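Geranyltranstransferase (Campylobacter jejuni, PDB 3NPK) probably catalyses the condensation of geranyl diphosphate with isopentenyl diphosphate to farnesyl diphosphate, releasing pyrophosphate, as in other trans-prenyl synthases of isoprenoid biosynthesis. Local coordinates at residues K40-Q45 with R177-A182; L46-V51 with D64-L69. All coordinates share one frame; numbering follows the deposited sequence.

Interaction 1 of 2, residues K40-Q45 with R177-A182; sequences KHFRAQ and RLIAAA. With PPV (pyrophosphate), chain C.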
loop_
_atom_site.group_PDB
_atom_site.type_symbol
_atom_site.label_atom_id
_atom_site.label_comp_id
_atom_site.label_asym_id
_atom_site.label_seq_id
_atom_site.Cartn_x
_atom_site.Cartn_y
_atom_site.Cartn_z
ATOM N N LYS A 40 16.044 -12.930 5.589
ATOM C CA LYS A 40 16.252 -13.485 6.921
ATOM C C LYS A 40 14.971 -13.482 7.760
ATOM O O LYS A 40 14.912 -14.126 8.813
ATOM C CB LYS A 40 17.374 -12.728 7.636
ATOM C CG LYS A 40 18.729 -12.848 6.938
ATOM C CD LYS A 40 19.799 -11.966 7.597
ATOM C CE LYS A 40 19.597 -10.481 7.289
ATOM N NZ LYS A 40 19.632 -10.193 5.822
ATOM N N HIS A 41 13.952 -12.775 7.269
ATOM C CA HIS A 41 12.660 -12.633 7.966
ATOM C C HIS A 41 12.800 -12.103 9.372
ATOM O O HIS A 41 12.032 -12.483 10.257
ATOM C CB HIS A 41 11.882 -13.944 8.030
ATOM C CG HIS A 41 11.671 -14.586 6.703
ATOM N ND1 HIS A 41 11.455 -13.875 5.540
ATOM C CD2 HIS A 41 11.634 -15.892 6.360
ATOM C CE1 HIS A 41 11.306 -14.721 4.534
ATOM N NE2 HIS A 41 11.409 -15.950 5.006
ATOM N N PHE A 42 13.775 -11.228 9.577
ATOM C CA PHE A 42 14.035 -10.642 10.892
ATOM C C PHE A 42 12.774 -9.968 11.448
ATOM O O PHE A 42 12.425 -10.150 12.618
ATOM C CB PHE A 42 15.207 -9.647 10.758
ATOM C CG PHE A 42 15.516 -8.859 12.003
ATOM C CD1 PHE A 42 16.044 -9.479 13.134
ATOM C CD2 PHE A 42 15.331 -7.484 12.027
ATOM C CE1 PHE A 42 16.356 -8.730 14.273
ATOM C CE2 PHE A 42 15.637 -6.741 13.156
ATOM C CZ PHE A 42 16.146 -7.359 14.275
ATOM N N ARG A 43 12.080 -9.199 10.615
ATOM C CA ARG A 43 10.903 -8.490 11.106
ATOM C C ARG A 43 9.782 -9.461 11.494
ATOM O O ARG A 43 9.193 -9.349 12.585
ATOM C CB ARG A 43 10.442 -7.461 10.077
ATOM C CG ARG A 43 11.492 -6.370 9.887
ATOM C CD ARG A 43 11.398 -5.645 8.555
ATOM N NE ARG A 43 12.518 -4.712 8.382
ATOM C CZ ARG A 43 13.751 -5.063 8.013
ATOM N NH1 ARG A 43 14.040 -6.332 7.748
ATOM N NH2 ARG A 43 14.707 -4.137 7.893
ATOM N N ALA A 44 9.474 -10.405 10.610
ATOM C CA ALA A 44 8.533 -11.475 10.954
ATOM C C ALA A 44 8.916 -12.152 12.270
ATOM O O ALA A 44 8.064 -12.383 13.133
ATOM C CB ALA A 44 8.479 -12.518 9.831
ATOM N N GLN A 45 10.194 -12.480 12.424
ATOM C CA GLN A 45 10.638 -13.208 13.615
ATOM C C GLN A 45 10.551 -12.392 14.904
ATOM O O GLN A 45 10.247 -12.945 15.978
ATOM C CB GLN A 45 12.035 -13.799 13.424
ATOM C CG GLN A 45 12.078 -14.876 12.319
ATOM C CD GLN A 45 11.041 -15.962 12.557
ATOM O OE1 GLN A 45 10.770 -16.325 13.698
ATOM N NE2 GLN A 45 10.446 -16.469 11.487
ATOM N N ARG A 177 11.822 2.449 12.148
ATOM C CA ARG A 177 10.401 2.470 12.481
ATOM C C ARG A 177 9.689 1.168 12.124
ATOM O O ARG A 177 8.831 0.722 12.866
ATOM C CB ARG A 177 9.691 3.709 11.914
ATOM C CG ARG A 177 9.904 4.942 12.826
ATOM C CD ARG A 177 9.062 6.143 12.451
ATOM N NE ARG A 177 9.333 7.246 13.370
ATOM C CZ ARG A 177 8.627 8.370 13.442
ATOM N NH1 ARG A 177 7.595 8.575 12.639
ATOM N NH2 ARG A 177 8.961 9.286 14.339
ATOM N N LEU A 178 10.058 0.542 11.007
ATOM C CA LEU A 178 9.432 -0.725 10.630
ATOM C C LEU A 178 9.855 -1.876 11.564
ATOM O O LEU A 178 9.053 -2.768 11.864
ATOM C CB LEU A 178 9.724 -1.073 9.164
ATOM C CG LEU A 178 8.881 -2.240 8.616
ATOM C CD1 LEU A 178 7.404 -1.935 8.669
ATOM C CD2 LEU A 178 9.294 -2.591 7.195
ATOM N N ILE A 179 11.106 -1.852 12.033
ATOM C CA ILE A 179 11.576 -2.814 13.038
ATOM C C ILE A 179 10.818 -2.633 14.362
ATOM O O ILE A 179 10.323 -3.606 14.957
ATOM C CB ILE A 179 13.111 -2.703 13.233
ATOM C CG1 ILE A 179 13.816 -3.220 11.972
ATOM C CG2 ILE A 179 13.576 -3.472 14.458
ATOM C CD1 ILE A 179 15.264 -2.827 11.850
ATOM N N ALA A 180 10.700 -1.391 14.808
ATOM C CA ALA A 180 9.895 -1.076 15.994
ATOM C C ALA A 180 8.436 -1.514 15.807
ATOM O O ALA A 180 7.796 -2.055 16.726
ATOM C CB ALA A 180 9.967 0.431 16.294
ATOM N N ALA A 181 7.903 -1.288 14.612
ATOM C CA ALA A 181 6.525 -1.689 14.327
ATOM C C ALA A 181 6.339 -3.202 14.448
ATOM O O ALA A 181 5.320 -3.663 14.936
ATOM C CB ALA A 181 6.104 -1.220 12.930
ATOM N N ALA A 182 7.322 -3.980 13.999
ATOM C CA ALA A 182 7.199 -5.428 14.088
ATOM C C ALA A 182 7.025 -5.856 15.539
ATOM O O ALA A 182 6.160 -6.679 15.863
ATOM C CB ALA A 182 8.421 -6.090 13.490
HETATM O O11 PPV C . 17.611 -5.502 4.437
HETATM P P1 PPV C . 17.630 -6.974 5.181
HETATM O O21 PPV C . 19.098 -7.288 5.853
HETATM O O31 PPV C . 16.625 -7.021 6.244
HETATM O OPP PPV C . 17.409 -8.062 3.974
HETATM P P2 PPV C . 16.540 -9.451 3.975
HETATM O O12 PPV C . 16.858 -10.048 2.471
HETATM O O22 PPV C . 14.947 -9.133 4.028
HETATM O O32 PPV C . 16.987 -10.389 5.020
#
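The guanidinium of Arg43 meets the pyrophosphate edge-on: O31 lies in its plane, 3.1 Å from NH1, and the N-H points at it at 160°. Two aliphatic groups approach the same guanidinium obliquely: CD2 of Leu178 lies 4.0 Å and CG1 of Ile179 4.1 Å from Arg43 NE. The Phe42 ring also takes its neighbour obliquely, with CE2 touching CG2 of Ile179 at 4.1 Å while the two side chains cross at roughly a right angle. Arg43 runs extended from CG to NE, which carries its charged end past the two aliphatic residues to the anion; Arg43 CD rests 4.0 Å from Leu178 CD2. Nearer the backbone the helices come close, and the methyl CB of Ala182 sits 3.5 Å from the carbonyl O of Arg43.

Lys40 grips the anion with three bonds from two nitrogens. Its backbone N donates an almost straight bond (179°) to O32 at 2.8 Å, and its side chain, bent over its last two torsions, curls back so that NZ bonds both O32 and O21, bridging the two phosphates. Arg92 adds a further bond to this pyrophosphate pocket, consistent with a diphosphate site of the prenyl synthase fold.

His41 N-caps helix 42-54, whose first turn packs on helix 164-189. Helix 59-80 flanks helix 42-54 through Glu70 and His73, while Phe211 of helix 194-220 and Tyr282 of helix 269-282 meet the Phe42 ring.

Interaction 2 of 2, residues L46-V51 with D64-L69; sequences LLLSVV and DVALAL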
loop_
_atom_site.group_PDB
_atom_site.type_symbol
_atom_site.label_atom_id
_atom_site.label_comp_id
_atom_site.label_asym_id
_atom_site.label_seq_id
_atom_site.Cartn_x
_atom_site.Cartn_y
_atom_site.Cartn_z
ATOM N N LEU A 46 10.796 -11.085 14.818
ATOM C CA LEU A 46 10.583 -10.222 15.984
ATOM C C LEU A 46 9.127 -10.277 16.427
ATOM O O LEU A 46 8.836 -10.447 17.614
ATOM C CB LEU A 46 10.965 -8.777 15.672
ATOM C CG LEU A 46 12.462 -8.486 15.534
ATOM C CD1 LEU A 46 12.603 -7.063 15.040
ATOM C CD2 LEU A 46 13.185 -8.691 16.864
ATOM N N LEU A 47 8.206 -10.156 15.473
ATOM C CA LEU A 47 6.786 -10.164 15.801
ATOM C C LEU A 47 6.397 -11.511 16.409
ATOM O O LEU A 47 5.718 -11.571 17.446
ATOM C CB LEU A 47 5.947 -9.884 14.548
ATOM C CG LEU A 47 4.428 -9.890 14.769
ATOM C CD1 LEU A 47 3.730 -8.930 13.821
ATOM C CD2 LEU A 47 3.806 -11.291 14.625
ATOM N N LEU A 48 6.808 -12.598 15.761
ATOM C CA LEU A 48 6.394 -13.928 16.214
ATOM C C LEU A 48 7.006 -14.265 17.571
ATOM O O LEU A 48 6.404 -14.995 18.362
ATOM C CB LEU A 48 6.766 -14.989 15.177
ATOM C CG LEU A 48 6.030 -14.849 13.839
ATOM C CD1 LEU A 48 6.681 -15.751 12.784
ATOM C CD2 LEU A 48 4.537 -15.171 14.019
ATOM N N SER A 49 8.192 -13.727 17.855
ATOM C CA SER A 49 8.846 -13.979 19.141
ATOM C C SER A 49 8.030 -13.335 20.255
ATOM O O SER A 49 7.800 -13.948 21.315
ATOM C CB SER A 49 10.273 -13.412 19.161
ATOM O OG SER A 49 11.140 -14.096 18.262
ATOM N N VAL A 50 7.591 -12.096 20.030
ATOM C CA VAL A 50 6.732 -11.437 21.023
ATOM C C VAL A 50 5.480 -12.281 21.287
ATOM O O VAL A 50 5.154 -12.582 22.440
ATOM C CB VAL A 50 6.331 -10.006 20.598
ATOM C CG1 VAL A 50 5.312 -9.419 21.594
ATOM C CG2 VAL A 50 7.582 -9.109 20.505
ATOM N N VAL A 51 4.784 -12.680 20.224
ATOM C CA VAL A 51 3.563 -13.462 20.389
ATOM C C VAL A 51 3.835 -14.798 21.097
ATOM O O VAL A 51 3.143 -15.164 22.057
ATOM C CB VAL A 51 2.852 -13.703 19.038
ATOM C CG1 VAL A 51 1.596 -14.555 19.243
ATOM C CG2 VAL A 51 2.486 -12.366 18.393
ATOM N N ASP A 64 -0.079 -14.553 9.711
ATOM C CA ASP A 64 -0.559 -13.656 8.651
ATOM C C ASP A 64 -0.065 -12.228 8.886
ATOM O O ASP A 64 0.150 -11.479 7.939
ATOM C CB ASP A 64 -2.087 -13.620 8.579
ATOM C CG ASP A 64 -2.685 -14.848 7.926
ATOM O OD1 ASP A 64 -1.961 -15.577 7.204
ATOM O OD2 ASP A 64 -3.906 -15.069 8.125
ATOM N N VAL A 65 0.104 -11.841 10.149
ATOM C CA VAL A 65 0.557 -10.483 10.446
ATOM C C VAL A 65 2.047 -10.387 10.126
ATOM O O VAL A 65 2.506 -9.395 9.545
ATOM C CB VAL A 65 0.263 -10.098 11.930
ATOM C CG1 VAL A 65 0.591 -8.634 12.175
ATOM C CG2 VAL A 65 -1.200 -10.375 12.262
ATOM N N ALA A 66 2.803 -11.424 10.482
ATOM C CA ALA A 66 4.205 -11.514 10.084
ATOM C C ALA A 66 4.333 -11.471 8.561
ATOM O O ALA A 66 5.256 -10.839 8.019
ATOM C CB ALA A 66 4.836 -12.799 10.633
ATOM N N LEU A 67 3.421 -12.153 7.868
ATOM C CA LEU A 67 3.427 -12.166 6.410
ATOM C C LEU A 67 3.250 -10.755 5.840
ATOM O O LEU A 67 3.975 -10.350 4.920
ATOM C CB LEU A 67 2.327 -13.083 5.885
ATOM C CG LEU A 67 2.414 -13.420 4.394
ATOM C CD1 LEU A 67 3.731 -14.134 4.122
ATOM C CD2 LEU A 67 1.235 -14.300 4.017
ATOM N N ALA A 68 2.309 -10.000 6.398
ATOM C CA ALA A 68 2.087 -8.621 5.967
ATOM C C ALA A 68 3.367 -7.780 6.103
ATOM O O ALA A 68 3.701 -6.993 5.199
ATOM C CB ALA A 68 0.959 -7.999 6.770
ATOM N N LEU A 69 4.075 -7.942 7.225
ATOM C CA LEU A 69 5.343 -7.243 7.445
ATOM C C LEU A 69 6.354 -7.566 6.365
ATOM O O LEU A 69 7.014 -6.661 5.838
ATOM C CB LEU A 69 5.943 -7.604 8.798
ATOM C CG LEU A 69 5.471 -6.824 10.006
ATOM C CD1 LEU A 69 5.928 -7.576 11.261
ATOM C CD2 LEU A 69 6.010 -5.399 9.970
#
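Leu47 is the main bump here, reaching from helix 42-54 into the hollow between Val65 and Leu69, residues one turn apart on helix 59-80. Leu47 CD1 does the touching, 3.6 Å from Val65 CG1 and equally 3.6 Å from CD1 of Leu69. With CG anti to the backbone N (chi1 179°), the leucine stretches out toward the facing helix. It crosses Val65 at about a right angle but meets Leu69 at a slant, and Leu69 CD1 also reaches back to the base of the leucine side chain, 4.0 Å from Leu47 CB. The other branch has a looser contact, Leu47 CD2 lying 4.4 Å from Ala66 CB.

Ala66 offers a smaller bump of its own. Its single methyl fits against the isopropyl group of Leu48, with Ala66 CB 4.0 Å from Leu48 CG and about equally distant from Leu48 CD1 and CD2, so the methyl lies over the flat of that group.

The two segments run nearly antiparallel, at 158°, with axes 9.6 Å apart at closest approach. They belong to a helical hairpin, consecutive helices joined by a short connection, within the all-helical polyprenyl synthetase fold. Leu47 and Ala66 have the nearest CA atoms across it.

All five touching side chains are buried, and the contact is wholly apolar. On one flank Met185 of helix 164-189 packs on both Leu47 and Val65, while Ala182 meets Leu69. Leu48 is further enclosed by Leu59, Ala62 and Leu63, from the start of helix 59-80.

In the fold
From the N terminus, the chain enters helix 42-54 through 40-45 and goes straight on into 46-51. A short turn then leads into helix 59-80, where 64-69 closes the small loop of interaction 2. Much later, helix 164-189 brings 177-182 back to the start of helix 42-54, closing interaction 1, so the small loop lies wholly within the large one. The centres are about 8 Å apart and the contacts touch: Ala182 CB lies 3.7 Å from Leu69 CD1, and Ala44 CB 3.7 Å from Ala66 CB. Helix 42-54 is common to both, joining the hairpin to helix 164-189 beside the pyrophosphate site.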